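Local coordinates for periplasmic sugar-binding protein (Chloroflexus aurantiacus, PDB 4RXU) that binds beta-D-glucopyranose between its two lobes and probably serves as the periplasmic sugar receptor of an ABC-type carbohydrate transporter, at residues I115-L120 and K298-L303; Y130-S135 and A335-V340. All coordinates share one frame; numbering follows the deposited sequence.

Contact 1: I115-L120 and K298-L303; sequences ISYDRL and KDVRTL. With BGC (beta-D-glucopyranose), chain C.
Y117 and D118, where strand 113-117 runs out into a loop, face L303 in the first turn of helix 300-315; no hydrogen bond joins the two backbones, and the closest CA atoms, those of D118 and L303, are 7.8 Å apart. This is the sugar cleft of a periplasmic binding protein of the type I fold, with beta-D-glucopyranose held between a strand end and the residues leading into a helix. Direct protein contact comes mainly from L303, whose CD2 methyl lies 3.4 Å from Y117 CZ, meeting the ring obliquely. The Y117 hydroxyl runs past this leucine and is hydrogen-bonded to D48 of helix 44-59. CD2 also touches D118 OD1, the two side chains crossing at about a right angle.

D118 OD2 accepts a hydrogen bond from glucose O2 at 2.7 Å, while OD1 forms a salt bridge with R44, so each carboxylate oxygen has its own partner and the group's rotation is fixed. K298 reaches the same hydroxyl from the other segment: its chain bends at chi3 (-56°), bringing NZ 2.9 Å from glucose O2 and 3.0 Å from O3. NZ stops 4.5 Å short of D118 OD1, too far for a salt bridge, and also bonds Q277; the opposite charges probably still attract, both side chains holding O2. At the helix start, D299 is the N-cap, its carboxylate gripped side-on by R301. R119 takes the anomeric end of the sugar. Its chain is extended from CG to NE, and its guanidinium turns its edge to the sugar: NE donates to glucose O1 and NH2 to the ring oxygen O5, each bond 3.0 Å long and nearly straight at 169°.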
loop_
_atom_site.group_PDB
_atom_site.type_symbol
_atom_site.label_atom_id
_atom_site.label_comp_id
_atom_site.label_asym_id
_atom_site.label_seq_id
_atom_site.Cartn_x
_atom_site.Cartn_y
_atom_site.Cartn_z
ATOM N N ILE A 115 6.317 -12.210 12.488
ATOM C CA ILE A 115 6.075 -12.110 11.059
ATOM C C ILE A 115 5.483 -10.714 10.829
ATOM O O ILE A 115 4.327 -10.432 11.152
ATOM C CB ILE A 115 5.079 -13.164 10.573
ATOM C CG1 ILE A 115 5.579 -14.578 10.907
ATOM C CG2 ILE A 115 4.819 -12.991 9.079
ATOM C CD1 ILE A 115 4.640 -15.696 10.487
ATOM N N SER A 116 6.295 -9.829 10.269
ATOM C CA SER A 116 5.805 -8.523 9.879
ATOM C C SER A 116 4.927 -8.755 8.626
ATOM O O SER A 116 5.292 -9.532 7.755
ATOM C CB SER A 116 6.996 -7.612 9.595
ATOM O OG SER A 116 6.676 -6.233 9.611
ATOM N N TYR A 117 3.765 -8.110 8.592
ATOM C CA TYR A 117 2.720 -8.419 7.641
ATOM C C TYR A 117 2.348 -7.163 6.869
ATOM O O TYR A 117 1.925 -6.172 7.452
ATOM C CB TYR A 117 1.498 -8.943 8.376
ATOM C CG TYR A 117 0.353 -9.317 7.453
ATOM C CD1 TYR A 117 0.356 -10.489 6.733
ATOM C CD2 TYR A 117 -0.721 -8.466 7.299
ATOM C CE1 TYR A 117 -0.681 -10.802 5.873
ATOM C CE2 TYR A 117 -1.776 -8.785 6.470
ATOM C CZ TYR A 117 -1.737 -9.950 5.748
ATOM O OH TYR A 117 -2.784 -10.234 4.909
ATOM N N ASP A 118 2.543 -7.243 5.556
ATOM C CA ASP A 118 2.285 -6.181 4.582
ATOM C C ASP A 118 3.264 -5.025 4.706
ATOM O O ASP A 118 3.880 -4.641 3.722
ATOM C CB ASP A 118 0.858 -5.645 4.601
ATOM C CG ASP A 118 0.591 -4.797 3.402
ATOM O OD1 ASP A 118 0.271 -5.389 2.345
ATOM O OD2 ASP A 118 0.773 -3.550 3.484
ATOM N N ARG A 119 3.344 -4.437 5.899
ATOM C CA ARG A 119 4.251 -3.335 6.208
ATOM C C ARG A 119 5.357 -3.857 7.081
ATOM O O ARG A 119 5.152 -4.790 7.874
ATOM C CB ARG A 119 3.533 -2.234 6.984
ATOM C CG ARG A 119 2.409 -1.582 6.239
ATOM C CD ARG A 119 1.680 -0.623 7.153
ATOM N NE ARG A 119 0.664 0.119 6.448
ATOM C CZ ARG A 119 -0.208 0.925 7.025
ATOM N NH1 ARG A 119 -0.220 1.056 8.345
ATOM N NH2 ARG A 119 -1.076 1.581 6.281
ATOM N N LEU A 120 6.524 -3.243 6.931
ATOM C CA LEU A 120 7.720 -3.679 7.615
ATOM C C LEU A 120 7.961 -2.930 8.930
ATOM O O LEU A 120 7.971 -1.707 8.977
ATOM C CB LEU A 120 8.909 -3.462 6.667
ATOM C CG LEU A 120 10.269 -4.014 7.090
ATOM C CD1 LEU A 120 10.213 -5.506 7.388
ATOM C CD2 LEU A 120 11.303 -3.669 6.023
ATOM N N LYS A 298 -3.523 -6.376 -5.602
ATOM C CA LYS A 298 -2.675 -7.118 -4.676
ATOM C C LYS A 298 -3.548 -8.201 -4.041
ATOM O O LYS A 298 -4.467 -7.884 -3.287
ATOM C CB LYS A 298 -2.079 -6.172 -3.623
ATOM C CG LYS A 298 -1.515 -4.876 -4.212
ATOM C CD LYS A 298 -0.544 -4.124 -3.337
ATOM C CE LYS A 298 -1.138 -3.794 -1.988
ATOM N NZ LYS A 298 -0.236 -2.840 -1.280
ATOM N N ASP A 299 -3.321 -9.458 -4.413
ATOM C CA ASP A 299 -4.234 -10.517 -4.034
ATOM C C ASP A 299 -4.052 -10.846 -2.562
ATOM O O ASP A 299 -3.179 -11.613 -2.180
ATOM C CB ASP A 299 -4.031 -11.743 -4.939
ATOM C CG ASP A 299 -5.136 -12.761 -4.820
ATOM O OD1 ASP A 299 -5.830 -12.790 -3.769
ATOM O OD2 ASP A 299 -5.305 -13.534 -5.790
ATOM N N VAL A 300 -4.902 -10.231 -1.747
ATOM C CA VAL A 300 -4.881 -10.417 -0.301
ATOM C C VAL A 300 -5.108 -11.866 0.101
ATOM O O VAL A 300 -4.661 -12.296 1.159
ATOM C CB VAL A 300 -5.881 -9.447 0.388
ATOM C CG1 VAL A 300 -5.943 -9.699 1.889
ATOM C CG2 VAL A 300 -5.491 -7.994 0.141
ATOM N N ARG A 301 -5.792 -12.648 -0.724
ATOM C CA ARG A 301 -5.902 -14.083 -0.420
ATOM C C ARG A 301 -4.529 -14.760 -0.336
ATOM O O ARG A 301 -4.283 -15.604 0.527
ATOM C CB ARG A 301 -6.751 -14.818 -1.474
ATOM C CG ARG A 301 -8.133 -14.229 -1.654
ATOM C CD ARG A 301 -8.861 -14.873 -2.808
ATOM N NE ARG A 301 -8.184 -14.615 -4.066
ATOM C CZ ARG A 301 -8.598 -15.044 -5.247
ATOM N NH1 ARG A 301 -9.701 -15.789 -5.339
ATOM N NH2 ARG A 301 -7.886 -14.749 -6.328
ATOM N N THR A 302 -3.630 -14.360 -1.236
ATOM C CA THR A 302 -2.286 -14.929 -1.235
ATOM C C THR A 302 -1.488 -14.451 -0.018
ATOM O O THR A 302 -0.777 -15.229 0.600
ATOM C CB THR A 302 -1.521 -14.563 -2.513
ATOM O OG1 THR A 302 -2.312 -14.964 -3.645
ATOM C CG2 THR A 302 -0.148 -15.245 -2.578
ATOM N N LEU A 303 -1.611 -13.173 0.314
ATOM C CA LEU A 303 -0.862 -12.606 1.424
ATOM C C LEU A 303 -1.283 -13.312 2.717
ATOM O O LEU A 303 -0.441 -13.737 3.523
ATOM C CB LEU A 303 -1.110 -11.101 1.514
ATOM C CG LEU A 303 -0.010 -10.332 2.265
ATOM C CD1 LEU A 303 1.235 -10.174 1.412
ATOM C CD2 LEU A 303 -0.499 -8.972 2.735
HETATM C C2 BGC C . -0.861 -1.016 2.069
HETATM C C3 BGC C . -1.822 -0.520 1.007
HETATM C C4 BGC C . -2.859 0.387 1.652
HETATM C C5 BGC C . -2.192 1.486 2.481
HETATM C C6 BGC C . -3.172 2.318 3.278
HETATM C C1 BGC C . -0.244 0.250 2.640
HETATM O O1 BGC C . 0.844 -0.010 3.477
HETATM O O2 BGC C . 0.119 -1.867 1.464
HETATM O O3 BGC C . -2.435 -1.655 0.403
HETATM O O4 BGC C . -3.593 1.054 0.607
HETATM O O5 BGC C . -1.258 0.927 3.384
HETATM O O6 BGC C . -4.074 1.504 4.031
#

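Contact 2: Y130-S135 and A335-V340; sequences YVTFDS and AIQSPV
Strands 130-133 and 335-338 run parallel, their axes 4.6 Å apart and inclined at 20°, in a register that pairs Y130 with A335 and F133 with S338. Four backbone hydrogen bonds zip them together: I336 N to Y130 O, T132 N to I336 O, S338 N to T132 O and, just past the strand end, D134 N to S338 O, at 2.8 to 3.0 Å. The pair belongs to the mixed sheet of one lobe and runs out at D134 and P339 near the sugar cleft, the F133 side chain about 6 Å from the glucose; in type I binding proteins the chain passes between lobes at such strand ends, probably here too.

On one face of the sheet V131 CG2 meets I336 CD1 at 4.1 Å, and the F133 ring meets S338 obliquely, CD1 to CB 3.9 Å. F133 CB packs on V340 CG1 at 3.7 Å. On the other face T132 and Q337 lie side by side. The T132 hydroxyl, anti to its own nitrogen (chi1 -173°), reaches forward to donate to F133 O. Beyond it the Q337 amide stacks on the D134 carboxylate, their planes 14° apart; OE1 is taken by Y326.

D134 also caps helix 135-148 through A137 N. L303 of helix 300-315 covers V131 and F133, while strand 113-117 flanks strand 129-133 on the side away from strand 332-343.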
loop_
_atom_site.group_PDB
_atom_site.type_symbol
_atom_site.label_atom_id
_atom_site.label_comp_id
_atom_site.label_asym_id
_atom_site.label_seq_id
_atom_site.Cartn_x
_atom_site.Cartn_y
_atom_site.Cartn_z
ATOM N N TYR A 130 9.008 -11.373 6.756
ATOM C CA TYR A 130 8.175 -10.310 6.210
ATOM C C TYR A 130 7.320 -10.856 5.048
ATOM O O TYR A 130 7.845 -11.177 3.984
ATOM C CB TYR A 130 9.061 -9.170 5.717
ATOM C CG TYR A 130 8.336 -7.959 5.172
ATOM C CD1 TYR A 130 7.097 -7.556 5.645
ATOM C CD2 TYR A 130 8.923 -7.196 4.180
ATOM C CE1 TYR A 130 6.472 -6.423 5.131
ATOM C CE2 TYR A 130 8.338 -6.057 3.678
ATOM C CZ TYR A 130 7.117 -5.649 4.151
ATOM O OH TYR A 130 6.570 -4.507 3.632
ATOM N N VAL A 131 6.029 -10.945 5.282
ATOM C CA VAL A 131 5.063 -11.347 4.274
ATOM C C VAL A 131 4.556 -10.065 3.628
ATOM O O VAL A 131 3.988 -9.205 4.281
ATOM C CB VAL A 131 3.891 -12.126 4.903
ATOM C CG1 VAL A 131 2.779 -12.358 3.895
ATOM C CG2 VAL A 131 4.379 -13.442 5.488
ATOM N N THR A 132 4.793 -9.951 2.330
ATOM C CA THR A 132 4.593 -8.694 1.619
ATOM C C THR A 132 4.225 -8.888 0.152
ATOM O O THR A 132 4.558 -9.908 -0.465
ATOM C CB THR A 132 5.874 -7.814 1.732
ATOM O OG1 THR A 132 5.655 -6.511 1.182
ATOM C CG2 THR A 132 7.080 -8.450 0.995
ATOM N N PHE A 133 3.560 -7.879 -0.392
ATOM C CA PHE A 133 3.508 -7.714 -1.834
ATOM C C PHE A 133 4.777 -7.029 -2.322
ATOM O O PHE A 133 5.537 -6.427 -1.557
ATOM C CB PHE A 133 2.304 -6.890 -2.250
ATOM C CG PHE A 133 0.986 -7.521 -1.908
ATOM C CD1 PHE A 133 0.548 -8.664 -2.556
ATOM C CD2 PHE A 133 0.180 -6.961 -0.916
ATOM C CE1 PHE A 133 -0.668 -9.221 -2.236
ATOM C CE2 PHE A 133 -1.036 -7.519 -0.606
ATOM C CZ PHE A 133 -1.454 -8.645 -1.271
ATOM N N ASP A 134 5.017 -7.093 -3.619
ATOM C CA ASP A 134 6.181 -6.403 -4.210
ATOM C C ASP A 134 5.859 -4.905 -4.331
ATOM O O ASP A 134 5.342 -4.439 -5.345
ATOM C CB ASP A 134 6.471 -6.995 -5.585
ATOM C CG ASP A 134 7.759 -6.470 -6.216
ATOM O OD1 ASP A 134 8.274 -5.402 -5.813
ATOM O OD2 ASP A 134 8.264 -7.136 -7.159
ATOM N N SER A 135 6.140 -4.150 -3.276
ATOM C CA SER A 135 5.746 -2.738 -3.218
ATOM C C SER A 135 6.471 -1.817 -4.196
ATOM O O SER A 135 5.879 -0.840 -4.692
ATOM C CB SER A 135 5.888 -2.174 -1.811
ATOM O OG SER A 135 5.004 -2.816 -0.909
ATOM N N ALA A 335 12.020 -12.442 3.249
ATOM C CA ALA A 335 10.744 -12.026 2.640
ATOM C C ALA A 335 9.978 -13.193 2.049
ATOM O O ALA A 335 10.560 -14.141 1.541
ATOM C CB ALA A 335 10.996 -11.008 1.554
ATOM N N ILE A 336 8.656 -13.116 2.169
ATOM C CA ILE A 336 7.749 -14.057 1.509
ATOM C C ILE A 336 6.897 -13.091 0.664
ATOM O O ILE A 336 5.909 -12.527 1.138
ATOM C CB ILE A 336 6.903 -14.850 2.533
ATOM C CG1 ILE A 336 7.816 -15.655 3.473
ATOM C CG2 ILE A 336 5.921 -15.767 1.817
ATOM C CD1 ILE A 336 7.157 -16.309 4.677
ATOM N N GLN A 337 7.320 -12.889 -0.578
ATOM C CA GLN A 337 6.793 -11.828 -1.433
ATOM C C GLN A 337 5.886 -12.394 -2.502
ATOM O O GLN A 337 6.184 -13.431 -3.096
ATOM C CB GLN A 337 7.948 -11.068 -2.086
ATOM C CG GLN A 337 7.532 -9.870 -2.929
ATOM C CD GLN A 337 8.672 -9.306 -3.776
ATOM O OE1 GLN A 337 9.348 -8.343 -3.383
ATOM N NE2 GLN A 337 8.921 -9.927 -4.911
ATOM N N SER A 338 4.819 -11.637 -2.759
ATOM C CA SER A 338 3.732 -11.960 -3.696
ATOM C C SER A 338 3.650 -10.878 -4.763
ATOM O O SER A 338 3.916 -9.711 -4.448
ATOM C CB SER A 338 2.379 -12.033 -2.918
ATOM O OG SER A 338 2.202 -13.336 -2.477
ATOM N N PRO A 339 3.306 -11.247 -6.020
ATOM C CA PRO A 339 3.295 -10.225 -7.054
ATOM C C PRO A 339 2.050 -9.368 -7.091
ATOM O O PRO A 339 1.026 -9.646 -6.438
ATOM C CB PRO A 339 3.402 -11.030 -8.347
ATOM C CG PRO A 339 2.831 -12.339 -8.042
ATOM C CD PRO A 339 3.223 -12.595 -6.614
ATOM N N VAL A 340 2.146 -8.332 -7.908
ATOM C CA VAL A 340 1.066 -7.365 -8.067
ATOM C C VAL A 340 0.780 -7.144 -9.563
ATOM O O VAL A 340 1.674 -7.302 -10.403
ATOM C CB VAL A 340 1.370 -6.030 -7.341
ATOM C CG1 VAL A 340 1.671 -6.296 -5.875
ATOM C CG2 VAL A 340 2.505 -5.247 -8.017
#

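Overall arrangement
Contacts 1 and 2, their centres about 6 Å apart, share one mixed sheet, to which contact 1 adds the start of helix 300-315: strand 113-117 pairs with strand 129-133, which pairs in turn with strand 332-343. Their segments alternate along the chain, 115-120, 130-135, 298-303 and 335-340, so two early pieces are each matched with a late one. Between 130-135 and 298-303 the chain builds the four-stranded parallel sheet and returns through strand 295-298. D118 N lies 2.8 Å from V131 O, and D118 O 2.7 Å from Y130 OH, both probable hydrogen bonds. Contact 2 thus probably helps to position the glucose-binding loop of contact 1, whose L303 packs also on V131 and F133.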